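Local coordinates for protein glycosyl hyrolase, family 3 (Deinococcus radiodurans, PDB 3TEV) that probably hydrolyses O-glycosidic bonds as a family 3 glycoside hydrolase, at residues R156-G161 and R213-E218; A163-H168 and V173-K178. All blocks are in the same frame, centred on the assembly; numbering follows the deposited sequence. Where two conformers were deposited one is given.

Contact 1. Residues R156-G161 and R213-E218; sequences RVTRHG and RALLPE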
ATOM      1  N   ARG A 156       9.542  10.583 -17.152  1.00 54.32           N
ATOM      2  CA  ARG A 156       8.719   9.560 -17.810  1.00 53.34           C
ATOM      3  C   ARG A 156       7.824   8.822 -16.816  1.00 51.23           C
ATOM      4  O   ARG A 156       6.664   8.515 -17.106  1.00 51.22           O
ATOM      5  CB  ARG A 156       9.591   8.547 -18.557  1.00 54.00           C
ATOM      6  CG  ARG A 156       8.828   7.608 -19.505  1.00 56.49           C
ATOM      7  CD  ARG A 156       8.410   8.325 -20.776  1.00 60.68           C
ATOM      8  NE  ARG A 156       9.575   8.862 -21.472  1.00 64.95           N
ATOM      9  CZ  ARG A 156      10.053   8.394 -22.621  1.00 66.11           C
ATOM     10  NH1 ARG A 156       9.463   7.380 -23.248  1.00 65.38           N
ATOM     11  NH2 ARG A 156      11.127   8.959 -23.144  1.00 66.42           N
ATOM     12  N   VAL A 157       8.364   8.533 -15.642  1.00 49.20           N
ATOM     13  CA  VAL A 157       7.584   7.852 -14.612  1.00 46.97           C
ATOM     14  C   VAL A 157       6.473   8.771 -14.100  1.00 46.64           C
ATOM     15  O   VAL A 157       5.328   8.341 -13.960  1.00 46.10           O
ATOM     16  CB  VAL A 157       8.497   7.306 -13.498  1.00 46.76           C
ATOM     17  CG1 VAL A 157       7.686   6.875 -12.228  1.00 45.26           C
ATOM     18  CG2 VAL A 157       9.343   6.144 -14.071  1.00 45.46           C
ATOM     19  N   THR A 158       6.808  10.039 -13.864  1.00 46.80           N
ATOM     20  CA  THR A 158       5.823  11.044 -13.445  1.00 47.11           C
ATOM     21  C   THR A 158       4.651  11.156 -14.425  1.00 47.32           C
ATOM     22  O   THR A 158       3.491  11.154 -14.011  1.00 47.25           O
ATOM     23  CB  THR A 158       6.492  12.426 -13.272  1.00 47.29           C
ATOM     24  OG1 THR A 158       7.448  12.350 -12.212  1.00 47.51           O
ATOM     25  CG2 THR A 158       5.460  13.508 -12.948  1.00 47.94           C
ATOM     26  N   ARG A 159       4.943  11.247 -15.718  0.50 47.56           N
ATOM     27  CA  ARG A 159       3.890  11.427 -16.719  0.50 48.32           C
ATOM     28  C   ARG A 159       2.941  10.221 -16.824  0.50 47.79           C
ATOM     29  O   ARG A 159       1.719  10.397 -16.905  0.50 47.71           O
ATOM     30  CB  ARG A 159       4.468  11.822 -18.102  0.50 49.01           C
ATOM     31  CG  ARG A 159       4.600  13.341 -18.291  0.50 51.08           C
ATOM     32  CD  ARG A 159       5.196  13.748 -19.650  0.50 54.85           C
ATOM     33  NE  ARG A 159       4.332  13.408 -20.783  0.50 56.65           N
ATOM     34  CZ  ARG A 159       4.432  12.233 -21.474  0.50 56.74           C
ATOM     35  NH1 ARG A 159       5.365  11.293 -21.139  0.50 55.84           N
ATOM     36  NH2 ARG A 159       3.612  12.011 -22.498  0.50 57.12           N
ATOM     37  N   HIS A 160       3.488   9.006 -16.817  1.00 47.28           N
ATOM     38  CA  HIS A 160       2.625   7.832 -16.883  1.00 46.80           C
ATOM     39  C   HIS A 160       2.002   7.468 -15.538  1.00 45.78           C
ATOM     40  O   HIS A 160       0.881   6.945 -15.490  1.00 45.94           O
ATOM     41  CB  HIS A 160       3.343   6.674 -17.560  1.00 46.69           C
ATOM     42  CG  HIS A 160       3.578   6.923 -19.008  1.00 49.07           C
ATOM     43  ND1 HIS A 160       2.587   6.762 -19.952  1.00 51.08           N
ATOM     44  CD2 HIS A 160       4.659   7.400 -19.672  1.00 50.70           C
ATOM     45  CE1 HIS A 160       3.062   7.090 -21.144  1.00 52.48           C
ATOM     46  NE2 HIS A 160       4.316   7.482 -20.999  1.00 52.06           N
ATOM     47  N   GLY A 161       2.706   7.786 -14.450  1.00 44.81           N
ATOM     48  CA  GLY A 161       2.145   7.633 -13.106  1.00 43.91           C
ATOM     49  C   GLY A 161       0.881   8.463 -12.945  1.00 43.79           C
ATOM     50  O   GLY A 161      -0.108   7.995 -12.393  1.00 43.35           O
ATOM     51  N   ARG A 213       6.745  13.142  -5.189  1.00 44.37           N
ATOM     52  CA  ARG A 213       6.587  14.541  -4.838  1.00 46.53           C
ATOM     53  C   ARG A 213       5.694  15.237  -5.862  1.00 46.68           C
ATOM     54  O   ARG A 213       4.774  15.959  -5.484  1.00 47.47           O
ATOM     55  CB  ARG A 213       7.946  15.239  -4.696  1.00 47.40           C
ATOM     56  CG  ARG A 213       7.885  16.694  -4.189  1.00 52.51           C
ATOM     57  CD  ARG A 213       9.239  17.078  -3.562  1.00 61.08           C
ATOM     58  NE  ARG A 213       9.557  18.514  -3.570  1.00 68.39           N
ATOM     59  CZ  ARG A 213      10.437  19.107  -2.747  1.00 71.65           C
ATOM     60  NH1 ARG A 213      11.092  18.405  -1.814  1.00 72.29           N
ATOM     61  NH2 ARG A 213      10.662  20.415  -2.850  1.00 72.93           N
ATOM     62  N   ALA A 214       5.942  14.998  -7.142  1.00 46.71           N
ATOM     63  CA  ALA A 214       5.153  15.636  -8.205  1.00 47.14           C
ATOM     64  C   ALA A 214       3.686  15.194  -8.210  1.00 46.99           C
ATOM     65  O   ALA A 214       2.805  15.949  -8.611  1.00 46.74           O
ATOM     66  CB  ALA A 214       5.798  15.399  -9.577  1.00 46.87           C
ATOM     67  N   LEU A 215       3.428  13.984  -7.725  1.00 46.65           N
ATOM     68  CA  LEU A 215       2.093  13.384  -7.858  1.00 46.21           C
ATOM     69  C   LEU A 215       1.253  13.366  -6.575  1.00 45.93           C
ATOM     70  O   LEU A 215       0.158  12.805  -6.559  1.00 45.31           O
ATOM     71  CB  LEU A 215       2.191  11.978  -8.488  1.00 45.56           C
ATOM     72  CG  LEU A 215       2.812  11.892  -9.909  1.00 45.98           C
ATOM     73  CD1 LEU A 215       2.776  10.466 -10.473  1.00 43.44           C
ATOM     74  CD2 LEU A 215       2.189  12.875 -10.919  1.00 44.97           C
ATOM     75  N   LEU A 216       1.762  13.977  -5.507  1.00 46.22           N
ATOM     76  CA  LEU A 216       1.075  13.961  -4.201  1.00 46.26           C
ATOM     77  C   LEU A 216      -0.392  14.364  -4.191  1.00 46.85           C
ATOM     78  O   LEU A 216      -1.210  13.632  -3.635  1.00 46.41           O
ATOM     79  CB  LEU A 216       1.792  14.843  -3.190  1.00 46.42           C
ATOM     80  CG  LEU A 216       2.967  14.290  -2.415  1.00 46.08           C
ATOM     81  CD1 LEU A 216       3.249  15.299  -1.317  1.00 47.14           C
ATOM     82  CD2 LEU A 216       2.681  12.893  -1.854  1.00 44.86           C
ATOM     83  N   PRO A 217      -0.734  15.530  -4.786  1.00 47.79           N
ATOM     84  CA  PRO A 217      -2.154  15.922  -4.718  1.00 48.81           C
ATOM     85  C   PRO A 217      -3.110  14.959  -5.453  1.00 49.21           C
ATOM     86  O   PRO A 217      -4.318  15.028  -5.232  1.00 50.40           O
ATOM     87  CB  PRO A 217      -2.197  17.330  -5.362  1.00 48.84           C
ATOM     88  CG  PRO A 217      -0.758  17.729  -5.632  1.00 48.79           C
ATOM     89  CD  PRO A 217       0.072  16.462  -5.606  1.00 48.12           C
ATOM     90  N   GLU A 218      -2.576  14.089  -6.309  1.00 48.09           N
ATOM     91  CA  GLU A 218      -3.373  13.105  -7.041  1.00 47.48           C
ATOM     92  C   GLU A 218      -3.274  11.699  -6.443  1.00 45.28           C
ATOM     93  O   GLU A 218      -3.878  10.764  -6.964  1.00 44.63           O
ATOM     94  CB  GLU A 218      -2.921  13.026  -8.510  1.00 48.46           C
ATOM     95  CG  GLU A 218      -3.480  14.109  -9.425  1.00 54.10           C
ATOM     96  CD  GLU A 218      -2.723  15.416  -9.302  1.00 59.82           C
ATOM     97  OE1 GLU A 218      -1.505  15.366  -8.994  1.00 62.65           O
ATOM     98  OE2 GLU A 218      -3.348  16.491  -9.506  1.00 62.65           O
TER

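Contact 2. Residues A163-H168 and V173-K178; sequences AALAGH and VAPCAK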
ATOM      1  N   ALA A 163      -1.183   9.426 -15.270  1.00 44.09           N
ATOM      2  CA  ALA A 163      -2.231   8.810 -16.090  1.00 43.74           C
ATOM      3  C   ALA A 163      -2.867   7.612 -15.381  1.00 43.19           C
ATOM      4  O   ALA A 163      -4.084   7.445 -15.394  1.00 43.38           O
ATOM      5  CB  ALA A 163      -1.659   8.389 -17.441  1.00 43.49           C
ATOM      6  N   ALA A 164      -2.027   6.786 -14.762  1.00 42.66           N
ATOM      7  CA  ALA A 164      -2.481   5.600 -14.033  1.00 41.77           C
ATOM      8  C   ALA A 164      -3.351   5.972 -12.836  1.00 41.36           C
ATOM      9  O   ALA A 164      -4.402   5.353 -12.603  1.00 41.28           O
ATOM     10  CB  ALA A 164      -1.289   4.768 -13.597  1.00 41.72           C
ATOM     11  N   LEU A 165      -2.918   6.990 -12.088  1.00 40.94           N
ATOM     12  CA  LEU A 165      -3.690   7.500 -10.948  1.00 40.48           C
ATOM     13  C   LEU A 165      -5.054   8.015 -11.404  1.00 41.12           C
ATOM     14  O   LEU A 165      -6.077   7.678 -10.798  1.00 41.47           O
ATOM     15  CB  LEU A 165      -2.936   8.618 -10.225  1.00 39.66           C
ATOM     16  CG  LEU A 165      -1.629   8.278  -9.509  1.00 39.53           C
ATOM     17  CD1 LEU A 165      -0.831   9.557  -9.297  1.00 40.68           C
ATOM     18  CD2 LEU A 165      -1.856   7.569  -8.163  1.00 38.53           C
ATOM     19  N   ALA A 166      -5.066   8.797 -12.484  1.00 41.39           N
ATOM     20  CA  ALA A 166      -6.293   9.446 -12.953  1.00 42.50           C
ATOM     21  C   ALA A 166      -7.291   8.444 -13.523  1.00 42.85           C
ATOM     22  O   ALA A 166      -8.483   8.604 -13.364  1.00 43.42           O
ATOM     23  CB  ALA A 166      -5.975  10.551 -13.991  1.00 42.50           C
ATOM     24  N   GLY A 167      -6.795   7.418 -14.205  1.00 43.35           N
ATOM     25  CA  GLY A 167      -7.649   6.348 -14.704  1.00 42.94           C
ATOM     26  C   GLY A 167      -8.370   5.592 -13.596  1.00 43.03           C
ATOM     27  O   GLY A 167      -9.502   5.161 -13.791  1.00 43.46           O
ATOM     28  N   HIS A 168      -7.726   5.427 -12.438  1.00 42.52           N
ATOM     29  CA  HIS A 168      -8.359   4.753 -11.309  1.00 42.44           C
ATOM     30  C   HIS A 168      -9.340   5.688 -10.611  1.00 42.94           C
ATOM     31  O   HIS A 168     -10.496   5.360 -10.400  1.00 42.68           O
ATOM     32  CB  HIS A 168      -7.303   4.240 -10.322  1.00 42.17           C
ATOM     33  CG  HIS A 168      -6.701   2.936 -10.725  1.00 42.01           C
ATOM     34  ND1 HIS A 168      -5.645   2.846 -11.604  1.00 43.32           N
ATOM     35  CD2 HIS A 168      -7.038   1.664 -10.406  1.00 41.34           C
ATOM     36  CE1 HIS A 168      -5.344   1.572 -11.798  1.00 43.42           C
ATOM     37  NE2 HIS A 168      -6.179   0.833 -11.084  1.00 42.11           N
ATOM     38  N   VAL A 173     -11.910   3.837  -8.136  1.00 42.35           N
ATOM     39  CA  VAL A 173     -11.029   2.897  -7.454  1.00 41.05           C
ATOM     40  C   VAL A 173      -9.846   3.703  -6.913  1.00 40.43           C
ATOM     41  O   VAL A 173      -9.252   4.517  -7.653  1.00 40.18           O
ATOM     42  CB  VAL A 173     -10.512   1.783  -8.418  1.00 41.21           C
ATOM     43  CG1 VAL A 173      -9.430   0.930  -7.761  1.00 40.71           C
ATOM     44  CG2 VAL A 173     -11.649   0.902  -8.911  1.00 40.90           C
ATOM     45  N   ALA A 174      -9.519   3.509  -5.633  1.00 38.58           N
ATOM     46  CA  ALA A 174      -8.344   4.148  -5.056  1.00 37.99           C
ATOM     47  C   ALA A 174      -7.107   3.477  -5.626  1.00 37.66           C
ATOM     48  O   ALA A 174      -7.007   2.258  -5.589  1.00 38.13           O
ATOM     49  CB  ALA A 174      -8.332   4.022  -3.548  1.00 37.20           C
ATOM     50  N   PRO A 175      -6.174   4.261  -6.189  1.00 37.33           N
ATOM     51  CA  PRO A 175      -4.904   3.655  -6.565  1.00 37.46           C
ATOM     52  C   PRO A 175      -3.923   3.860  -5.418  1.00 38.23           C
ATOM     53  O   PRO A 175      -4.126   4.746  -4.595  1.00 39.43           O
ATOM     54  CB  PRO A 175      -4.497   4.471  -7.793  1.00 36.71           C
ATOM     55  CG  PRO A 175      -5.050   5.825  -7.521  1.00 36.65           C
ATOM     56  CD  PRO A 175      -6.292   5.647  -6.688  1.00 36.89           C
ATOM     57  N   CYS A 176      -2.871   3.068  -5.347  1.00 38.88           N
ATOM     58  CA  CYS A 176      -1.875   3.262  -4.292  1.00 39.34           C
ATOM     59  C   CYS A 176      -0.494   3.254  -4.925  1.00 40.22           C
ATOM     60  O   CYS A 176      -0.080   2.231  -5.466  1.00 40.77           O
ATOM     61  CB  CYS A 176      -1.995   2.158  -3.245  1.00 39.17           C
ATOM     62  SG  CYS A 176      -0.878   2.284  -1.802  1.00 39.13           S
ATOM     63  N   ALA A 177       0.196   4.392  -4.884  1.00 40.47           N
ATOM     64  CA  ALA A 177       1.539   4.512  -5.437  1.00 41.10           C
ATOM     65  C   ALA A 177       2.541   3.702  -4.592  1.00 41.94           C
ATOM     66  O   ALA A 177       2.464   3.703  -3.361  1.00 42.33           O
ATOM     67  CB  ALA A 177       1.946   5.971  -5.477  1.00 40.75           C
ATOM     68  N   LYS A 178       3.471   3.015  -5.250  1.00 42.22           N
ATOM     69  CA  LYS A 178       4.491   2.247  -4.537  1.00 42.82           C
ATOM     70  C   LYS A 178       5.835   2.293  -5.297  1.00 43.34           C
ATOM     71  O   LYS A 178       5.835   2.639  -6.479  1.00 43.39           O
ATOM     72  CB  LYS A 178       4.010   0.816  -4.346  1.00 42.49           C
ATOM     73  CG  LYS A 178       3.588   0.149  -5.622  1.00 42.41           C
ATOM     74  CD  LYS A 178       2.919  -1.201  -5.375  1.00 42.46           C
ATOM     75  CE  LYS A 178       2.930  -2.003  -6.673  1.00 42.53           C
ATOM     76  NZ  LYS A 178       2.078  -3.210  -6.596  1.00 41.38           N
TER

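Contact 1. Residues R156-G161 and R213-E218
Leu215 CD1 sits over the face of the Gly161 carbonyl group, 3.7 Å from its C, and both leucine methyls meet the Thr158 carbonyl at its oxygen end. CD1 lies 3.7 Å from Thr158 O, while CD2 stands 3.8 Å from the same Thr158 O and turns to the threonine methyl. Glycine suits position 161 because a CB there would point at Leu215 and run into its CD1; without one, the leucine can settle against bare helix backbone. In the TIM-barrel architecture of this family, helices 154-169 and 210-215 each precede one of two adjacent parallel strands, 174-180 and 221-224, and here they pack against each other outside the sheet. Thr158 divides its work between polar and apolar partners. With OG1 beside the backbone N (chi1 -64°), the hydroxyl bonds back to Ala154 O in its own helix, and CG2 is left to face residues 213-218. That methyl touches Ala214 CB at 3.9 Å and, on crossing the leucine at a slant, Leu215 CD2 at 3.9 Å. The small alanine lets the threonine methyl approach the second helix, and Pro211 also touches Thr158.

Contact 2. Residues A163-H168 and V173-K178
His168 has the largest share of this contact, and each part of its side chain has a different neighbour. CB lies against the start of residues 173-178, 3.3 Å from Val173 O and 3.8 Å from Pro175 CB. At CG the same proline carbon is still near, the two side chains running antiparallel alongside each other. Chi1 of -82° sets CG beside the backbone N, and chi2 of 84° turns ND1 to its own helix: ND1 donates to Ala164 O at 3.0 Å, nearly straight and in the ring plane. CD2 meets Val173 CG1 at 3.6 Å, edge-on to the ring, and at the tip NE2 is hydrogen-bonded to Asn129 ND2 on the adjacent strand 128-129. The backbone adds Val173 N to His168 O at 3.1 Å, with the donor well above the carbonyl plane; it closes the short helix-to-strand connection by which, as in TIM barrels, helix 154-169 packs on the strand after it. One turn earlier, Leu165 CD2 packs on Pro175 CG at 3.7 Å, set roughly perpendicular to it; the compact, apolar proline thus serves both helix residues. A leucine in place of His168 would probably leave Asn129 and Ala164 O without their imidazole partner in a buried setting. Because ND1 donates while NE2 meets an amide nitrogen, the ring is likely to be neutral with its proton on ND1.

Overall arrangement
Helix 154-169 is common to both contacts, whose centres lie 10 Å apart on the same side of the chain's centre. Along the chain the order is 156-161, 163-168, 173-178, 213-218, so contact 2 falls between the two halves of contact 1. The first half of the helix meets the neighbouring helix 210-215, and the second half meets strand 174-180 of the parallel sheet, which immediately follows it. Leu165 joins the two sites: its CD1 packs on Leu215 CD1 at 3.9 Å. Contact 1 therefore links adjacent helices of the barrel's outer layer, whereas the more deeply buried contact 2 fastens that layer to the sheet.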